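Local coordinates for protein H127A/Y244A mutant of alginate lyase AlyC3 in complex with dimannuronate (Psychromonas sp., PDB 7C8F) that probably cleaves alginate by beta-elimination as a lyase of family PL7, here an engineered mutant holding dimannuronate in its substrate cleft, at residues Gln117-Phe122 against Arg144-Glu149; Phe158-Lys163 against Tyr192-Ala197. All blocks are in the same frame, centred on the assembly; numbering follows the deposited sequence.

Contact 1: Gln117-Phe122 against Arg144-Glu149. With BEM (beta-D-mannopyranuronic acid), chain D.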
loop_
_atom_site.group_PDB
_atom_site.type_symbol
_atom_site.label_atom_id
_atom_site.label_comp_id
_atom_site.label_asym_id
_atom_site.label_seq_id
_atom_site.Cartn_x
_atom_site.Cartn_y
_atom_site.Cartn_z
ATOM N N GLN B 117 -26.416 13.500 -0.837
ATOM C CA GLN B 117 -25.470 13.482 0.271
ATOM C C GLN B 117 -25.778 14.561 1.308
ATOM O O GLN B 117 -25.936 14.265 2.499
ATOM C CB GLN B 117 -24.057 13.667 -0.290
ATOM C CG GLN B 117 -22.959 13.323 0.674
ATOM C CD GLN B 117 -21.628 13.186 -0.020
ATOM O OE1 GLN B 117 -21.539 13.278 -1.245
ATOM N NE2 GLN B 117 -20.578 12.968 0.759
ATOM N N ASN B 118 -25.876 15.821 0.884
ATOM C CA ASN B 118 -26.218 16.926 1.777
ATOM C C ASN B 118 -25.336 16.934 3.029
ATOM O O ASN B 118 -25.803 16.820 4.165
ATOM C CB ASN B 118 -27.717 16.949 2.102
ATOM C CG ASN B 118 -28.520 17.659 1.027
ATOM O OD1 ASN B 118 -27.951 18.173 0.063
ATOM N ND2 ASN B 118 -29.833 17.693 1.183
ATOM N N GLU B 119 -24.026 17.095 2.787
ATOM C CA GLU B 119 -23.010 17.183 3.832
ATOM C C GLU B 119 -22.144 18.414 3.602
ATOM O O GLU B 119 -21.962 18.863 2.465
ATOM C CB GLU B 119 -22.091 15.930 3.835
ATOM C CG GLU B 119 -22.827 14.654 4.230
ATOM C CD GLU B 119 -22.073 13.385 3.928
ATOM O OE1 GLU B 119 -20.882 13.446 3.540
ATOM O OE2 GLU B 119 -22.682 12.306 4.078
ATOM N N ILE B 120 -21.620 18.966 4.698
ATOM C CA ILE B 120 -20.515 19.925 4.672
ATOM C C ILE B 120 -19.360 19.277 5.416
ATOM O O ILE B 120 -19.497 18.940 6.597
ATOM C CB ILE B 120 -20.890 21.263 5.338
ATOM C CG1 ILE B 120 -21.986 21.972 4.540
ATOM C CG2 ILE B 120 -19.626 22.163 5.465
ATOM C CD1 ILE B 120 -22.764 23.012 5.352
ATOM N N THR B 121 -18.220 19.114 4.741
ATOM C CA THR B 121 -17.030 18.543 5.357
ATOM C C THR B 121 -16.156 19.683 5.833
ATOM O O THR B 121 -15.850 20.582 5.051
ATOM C CB THR B 121 -16.258 17.708 4.338
ATOM O OG1 THR B 121 -17.096 16.636 3.891
ATOM C CG2 THR B 121 -14.952 17.151 4.938
ATOM N N PHE B 122 -15.771 19.664 7.110
ATOM C CA PHE B 122 -14.982 20.759 7.663
ATOM C C PHE B 122 -13.668 20.343 8.318
ATOM O O PHE B 122 -12.841 21.219 8.600
ATOM C CB PHE B 122 -15.834 21.653 8.595
ATOM C CG PHE B 122 -16.427 20.927 9.765
ATOM C CD1 PHE B 122 -17.667 20.302 9.663
ATOM C CD2 PHE B 122 -15.746 20.874 10.963
ATOM C CE1 PHE B 122 -18.215 19.617 10.747
ATOM C CE2 PHE B 122 -16.283 20.208 12.054
ATOM C CZ PHE B 122 -17.529 19.570 11.946
ATOM N N ARG B 144 -13.463 12.088 7.131
ATOM C CA ARG B 144 -14.170 13.295 6.890
ATOM C C ARG B 144 -15.046 13.566 8.149
ATOM O O ARG B 144 -15.781 12.736 8.548
ATOM C CB ARG B 144 -15.067 13.265 5.657
ATOM C CG ARG B 144 -14.352 13.163 4.343
ATOM C CD ARG B 144 -15.333 13.358 3.187
ATOM N NE ARG B 144 -16.408 12.396 3.177
ATOM C CZ ARG B 144 -17.681 12.681 3.188
ATOM N NH1 ARG B 144 -18.077 13.905 3.248
ATOM N NH2 ARG B 144 -18.563 11.731 3.201
ATOM N N VAL B 145 -14.918 14.741 8.728
ATOM C CA VAL B 145 -15.767 15.174 9.817
ATOM C C VAL B 145 -16.752 16.119 9.132
ATOM O O VAL B 145 -16.387 17.093 8.566
ATOM C CB VAL B 145 -15.028 15.865 10.972
ATOM C CG1 VAL B 145 -16.028 16.238 12.057
ATOM C CG2 VAL B 145 -13.980 14.942 11.554
ATOM N N VAL B 146 -18.022 15.764 9.230
ATOM C CA VAL B 146 -19.078 16.466 8.555
ATOM C C VAL B 146 -20.272 16.861 9.380
ATOM O O VAL B 146 -20.502 16.320 10.406
ATOM C CB VAL B 146 -19.661 15.576 7.412
ATOM C CG1 VAL B 146 -18.573 15.021 6.553
ATOM C CG2 VAL B 146 -20.529 14.426 7.930
ATOM N N TRP B 147 -21.022 17.815 8.850
ATOM C CA TRP B 147 -22.334 18.182 9.349
ATOM C C TRP B 147 -23.191 17.540 8.281
ATOM O O TRP B 147 -22.947 17.704 7.143
ATOM C CB TRP B 147 -22.594 19.672 9.412
ATOM C CG TRP B 147 -23.985 20.005 9.879
ATOM C CD1 TRP B 147 -24.344 20.285 11.134
ATOM C CD2 TRP B 147 -25.168 20.088 9.092
ATOM N NE1 TRP B 147 -25.673 20.530 11.200
ATOM C CE2 TRP B 147 -26.208 20.405 9.960
ATOM C CE3 TRP B 147 -25.450 19.916 7.754
ATOM C CZ2 TRP B 147 -27.488 20.580 9.529
ATOM C CZ3 TRP B 147 -26.729 20.096 7.342
ATOM C CH2 TRP B 147 -27.726 20.422 8.234
ATOM N N LYS B 148 -24.181 16.756 8.679
ATOM C CA LYS B 148 -25.016 16.034 7.724
ATOM C C LYS B 148 -26.480 16.367 7.962
ATOM O O LYS B 148 -26.959 16.291 9.095
ATOM C CB LYS B 148 -24.791 14.520 7.805
ATOM C CG LYS B 148 -25.528 13.730 6.728
ATOM C CD LYS B 148 -25.019 12.301 6.639
ATOM C CE LYS B 148 -25.766 11.493 5.578
ATOM N NZ LYS B 148 -25.487 11.962 4.192
ATOM N N GLU B 149 -27.194 16.686 6.885
ATOM C CA GLU B 149 -28.576 17.127 7.043
ATOM C C GLU B 149 -29.456 16.010 7.606
ATOM O O GLU B 149 -30.207 16.229 8.565
ATOM C CB GLU B 149 -29.128 17.638 5.711
ATOM C CG GLU B 149 -30.567 18.128 5.835
ATOM C CD GLU B 149 -31.191 18.467 4.495
ATOM O OE1 GLU B 149 -31.628 19.622 4.321
ATOM O OE2 GLU B 149 -31.247 17.578 3.619
HETATM C C1 BEM D . -14.651 12.567 -1.903
HETATM C C2 BEM D . -16.138 12.903 -1.849
HETATM O O2 BEM D . -16.811 12.300 -2.944
HETATM C C3 BEM D . -16.730 12.312 -0.591
HETATM O O3 BEM D . -18.114 12.421 -0.603
HETATM C C4 BEM D . -16.546 10.840 -0.688
HETATM O O4 BEM D . -17.300 10.156 0.268
HETATM C C5 BEM D . -15.084 10.582 -0.608
HETATM O O5 BEM D . -14.528 11.181 -1.749
HETATM C C6 BEM D . -14.834 9.128 -0.616
HETATM O O6B BEM D . -14.577 8.577 -1.659
HETATM O O6A BEM D . -14.695 8.636 0.466
#

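Contact 2: Phe158-Lys163 against Tyr192-Ala197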
loop_
_atom_site.group_PDB
_atom_site.type_symbol
_atom_site.label_atom_id
_atom_site.label_comp_id
_atom_site.label_asym_id
_atom_site.label_seq_id
_atom_site.Cartn_x
_atom_site.Cartn_y
_atom_site.Cartn_z
ATOM N N PHE B 158 -23.185 15.951 13.686
ATOM C CA PHE B 158 -21.815 15.775 13.222
ATOM C C PHE B 158 -21.513 14.286 13.135
ATOM O O PHE B 158 -21.953 13.504 13.984
ATOM C CB PHE B 158 -20.860 16.367 14.250
ATOM C CG PHE B 158 -20.921 17.860 14.373
ATOM C CD1 PHE B 158 -20.822 18.677 13.255
ATOM C CD2 PHE B 158 -21.062 18.445 15.620
ATOM C CE1 PHE B 158 -20.842 20.055 13.384
ATOM C CE2 PHE B 158 -21.084 19.825 15.760
ATOM C CZ PHE B 158 -20.987 20.629 14.636
ATOM N N TRP B 159 -20.733 13.898 12.124
ATOM C CA TRP B 159 -20.353 12.502 11.930
ATOM C C TRP B 159 -18.887 12.433 11.541
ATOM O O TRP B 159 -18.370 13.330 10.868
ATOM C CB TRP B 159 -21.140 11.826 10.793
ATOM C CG TRP B 159 -22.621 11.822 10.998
ATOM C CD1 TRP B 159 -23.483 12.825 10.666
ATOM C CD2 TRP B 159 -23.411 10.779 11.581
ATOM N NE1 TRP B 159 -24.769 12.465 11.002
ATOM C CE2 TRP B 159 -24.748 11.224 11.573
ATOM C CE3 TRP B 159 -23.117 9.524 12.117
ATOM C CZ2 TRP B 159 -25.793 10.458 12.079
ATOM C CZ3 TRP B 159 -24.175 8.753 12.624
ATOM C CH2 TRP B 159 -25.485 9.231 12.596
ATOM N N ALA B 160 -18.237 11.344 11.941
ATOM C CA ALA B 160 -16.931 10.969 11.399
ATOM C C ALA B 160 -17.135 9.838 10.402
ATOM O O ALA B 160 -17.607 8.757 10.769
ATOM C CB ALA B 160 -15.987 10.521 12.512
ATOM N N MET B 161 -16.814 10.097 9.140
ATOM C CA MET B 161 -16.893 9.105 8.080
ATOM C C MET B 161 -15.481 8.574 7.891
ATOM O O MET B 161 -14.601 9.303 7.424
ATOM C CB MET B 161 -17.396 9.764 6.798
ATOM C CG MET B 161 -18.703 10.553 6.967
ATOM S SD MET B 161 -20.054 9.503 7.541
ATOM C CE MET B 161 -21.479 10.577 7.292
ATOM N N VAL B 162 -15.251 7.326 8.263
ATOM C CA VAL B 162 -13.908 6.752 8.302
ATOM C C VAL B 162 -13.793 5.681 7.233
ATOM O O VAL B 162 -14.528 4.686 7.257
ATOM C CB VAL B 162 -13.580 6.198 9.698
ATOM C CG1 VAL B 162 -12.190 5.573 9.718
ATOM C CG2 VAL B 162 -13.684 7.310 10.739
ATOM N N LYS B 163 -12.862 5.874 6.300
ATOM C CA LYS B 163 -12.560 4.839 5.325
ATOM C C LYS B 163 -11.853 3.706 6.057
ATOM O O LYS B 163 -10.853 3.939 6.758
ATOM C CB LYS B 163 -11.664 5.468 4.255
ATOM C CG LYS B 163 -10.993 4.524 3.264
ATOM C CD LYS B 163 -11.978 3.814 2.325
ATOM C CE LYS B 163 -11.162 3.218 1.150
ATOM N NZ LYS B 163 -11.930 2.302 0.266
ATOM N N TYR B 192 -19.262 7.217 12.652
ATOM C CA TYR B 192 -19.405 7.495 14.077
ATOM C C TYR B 192 -20.243 8.749 14.279
ATOM O O TYR B 192 -19.977 9.791 13.668
ATOM C CB TYR B 192 -18.043 7.720 14.740
ATOM C CG TYR B 192 -17.092 6.536 14.662
ATOM C CD1 TYR B 192 -16.245 6.371 13.586
ATOM C CD2 TYR B 192 -17.052 5.578 15.683
ATOM C CE1 TYR B 192 -15.367 5.289 13.518
ATOM C CE2 TYR B 192 -16.187 4.501 15.627
ATOM C CZ TYR B 192 -15.344 4.359 14.539
ATOM O OH TYR B 192 -14.478 3.281 14.478
ATOM N N ASP B 193 -21.255 8.651 15.153
ATOM C CA ASP B 193 -22.103 9.776 15.506
ATOM C C ASP B 193 -21.359 10.633 16.511
ATOM O O ASP B 193 -21.039 10.177 17.616
ATOM C CB ASP B 193 -23.381 9.221 16.135
ATOM C CG ASP B 193 -24.443 10.277 16.395
ATOM O OD1 ASP B 193 -24.224 11.488 16.195
ATOM O OD2 ASP B 193 -25.546 9.846 16.829
ATOM N N LEU B 194 -21.051 11.866 16.127
ATOM C CA LEU B 194 -20.345 12.771 17.014
ATOM C C LEU B 194 -21.289 13.717 17.734
ATOM O O LEU B 194 -20.822 14.637 18.409
ATOM C CB LEU B 194 -19.278 13.547 16.234
ATOM C CG LEU B 194 -18.266 12.675 15.482
ATOM C CD1 LEU B 194 -17.225 13.555 14.778
ATOM C CD2 LEU B 194 -17.591 11.665 16.405
ATOM N N GLY B 195 -22.593 13.500 17.615
ATOM C CA GLY B 195 -23.576 14.242 18.378
ATOM C C GLY B 195 -24.332 15.268 17.540
ATOM O O GLY B 195 -23.883 15.721 16.482
ATOM N N LYS B 196 -25.494 15.664 18.055
ATOM C CA LYS B 196 -26.263 16.745 17.454
ATOM C C LYS B 196 -25.445 18.030 17.470
ATOM O O LYS B 196 -24.851 18.382 18.493
ATOM C CB LYS B 196 -27.553 16.946 18.263
ATOM C CG LYS B 196 -28.398 18.131 17.821
ATOM C CD LYS B 196 -29.116 17.865 16.506
ATOM C CE LYS B 196 -29.562 19.166 15.844
ATOM N NZ LYS B 196 -28.404 19.974 15.325
ATOM N N ALA B 197 -25.409 18.743 16.363
ATOM C CA ALA B 197 -24.679 19.994 16.302
ATOM C C ALA B 197 -25.508 21.036 17.034
ATOM O O ALA B 197 -26.680 21.120 16.826
ATOM C CB ALA B 197 -24.478 20.395 14.877
#

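Contact 1: Gln117-Phe122 against Arg144-Glu149
Glu119 reaches across to Arg144 and Lys148 and binds one with each carboxylate oxygen. Its CB lies 3.9 Å from Trp147 O, and CG rests on the Lys148 chain, 3.8 Å from Lys148 CG. With CG anti to the carbonyl carbon (chi1 -66°) and the chain extended beyond it, the carboxylate is carried out along the sheet face that also bears Thr121 and Val146. Glu119 OE1 takes both end nitrogens of Arg144, NH2 at 2.9 Å on the syn lone pair and NH1 nearly along the C-O axis, the two flat groups almost coplanar (17°). A third donor, Gln117 NE2, comes to Glu119 OE1 from above the carboxylate plane at 2.8 Å. Glu119 OE2 receives Lys148 NZ at 2.8 Å, an ammonium that also bonds Gln117 O. Arg144 NH1 donates in plane to Thr121 OG1 as well, which probably limits the guanidinium's rotation; that hydroxyl also bonds Gln245. A long, forked acid suits this place because it can serve two cations at once. Gln117 NE2 also donates to mannuronate O3 (2.9 Å), which sits over one guanidinium face. Glu119 thus probably acts as a second-shell residue positioning Gln117 and Arg144 in the glycan-binding cleft of a PL7 beta-jelly roll.

Contact 2: Phe158-Lys163 against Tyr192-Ala197
Phe158 turns a ring face to Ala197, just past the end of strand 192-196: Ala197 CB sits 3.7 Å from the centroid of the Phe158 ring, 22° off the normal, in a CH-pi contact. The ring swings to that methyl because CG lies anti to the carbonyl carbon (chi1 -68°), while Phe158 CB packs on Leu194 CB at 3.8 Å. Phe122 and Phe205 meet the same ring, so replacing it with an alanine would probably cost the Ala197 methyl its CH-pi contact and open a gap beside those two phenylalanines. Trp159, on the other side of the sheet, lays its six-membered ring over Asp193, with Trp159 CZ3 3.6 Å from Asp193 CB and the carboxylate turned only 22° from the ring plane. The carboxylate is held through its OD1, which accepts from Gly195 N in an Asx turn and also bonds His157. Tyr192 instead presents its edge to Val162, Tyr192 CE1 to Val162 CG2 at 3.8 Å, and the methyl of Ala160 is small enough for Leu194 to pack on it, Ala160 CB to Leu194 CD1 4.0 Å. Beneath them, antiparallel bonds pair Ala160 with Tyr192 in both directions, and Phe158 N donates to Gly195 O. The chemistry divides by face: Ala160, Val162, Tyr192 and Leu194 touch strands 213-218 and 221-227 inside the sandwich, whereas the Trp159 face carries Asp193, partly exposed, its OD1 bonded by turn and histidine.

How the contacts relate
Following the chain from the N terminus, after the earlier strands, it runs through strand 119-129 and returns in strand 143-148, so contact 1 closes a loop of 21 residues. After the corner at Glu149 and the short hairpin 150-155, strand 157-163 comes back beside 143-148, and the chain then passes through helix 185-188 to strand 189-196, where contact 2 closes a second loop, of 28 residues. The two loops follow in series and neither nests nor crosses. Their centres lie about 9 Å apart, joined by backbone hydrogen bonds, probably Arg144 O with Met161 N and Val146 N with Trp159 O. Together they tie four successive antiparallel neighbours of one sheet, from the strand beside the glycan to strand 189-196.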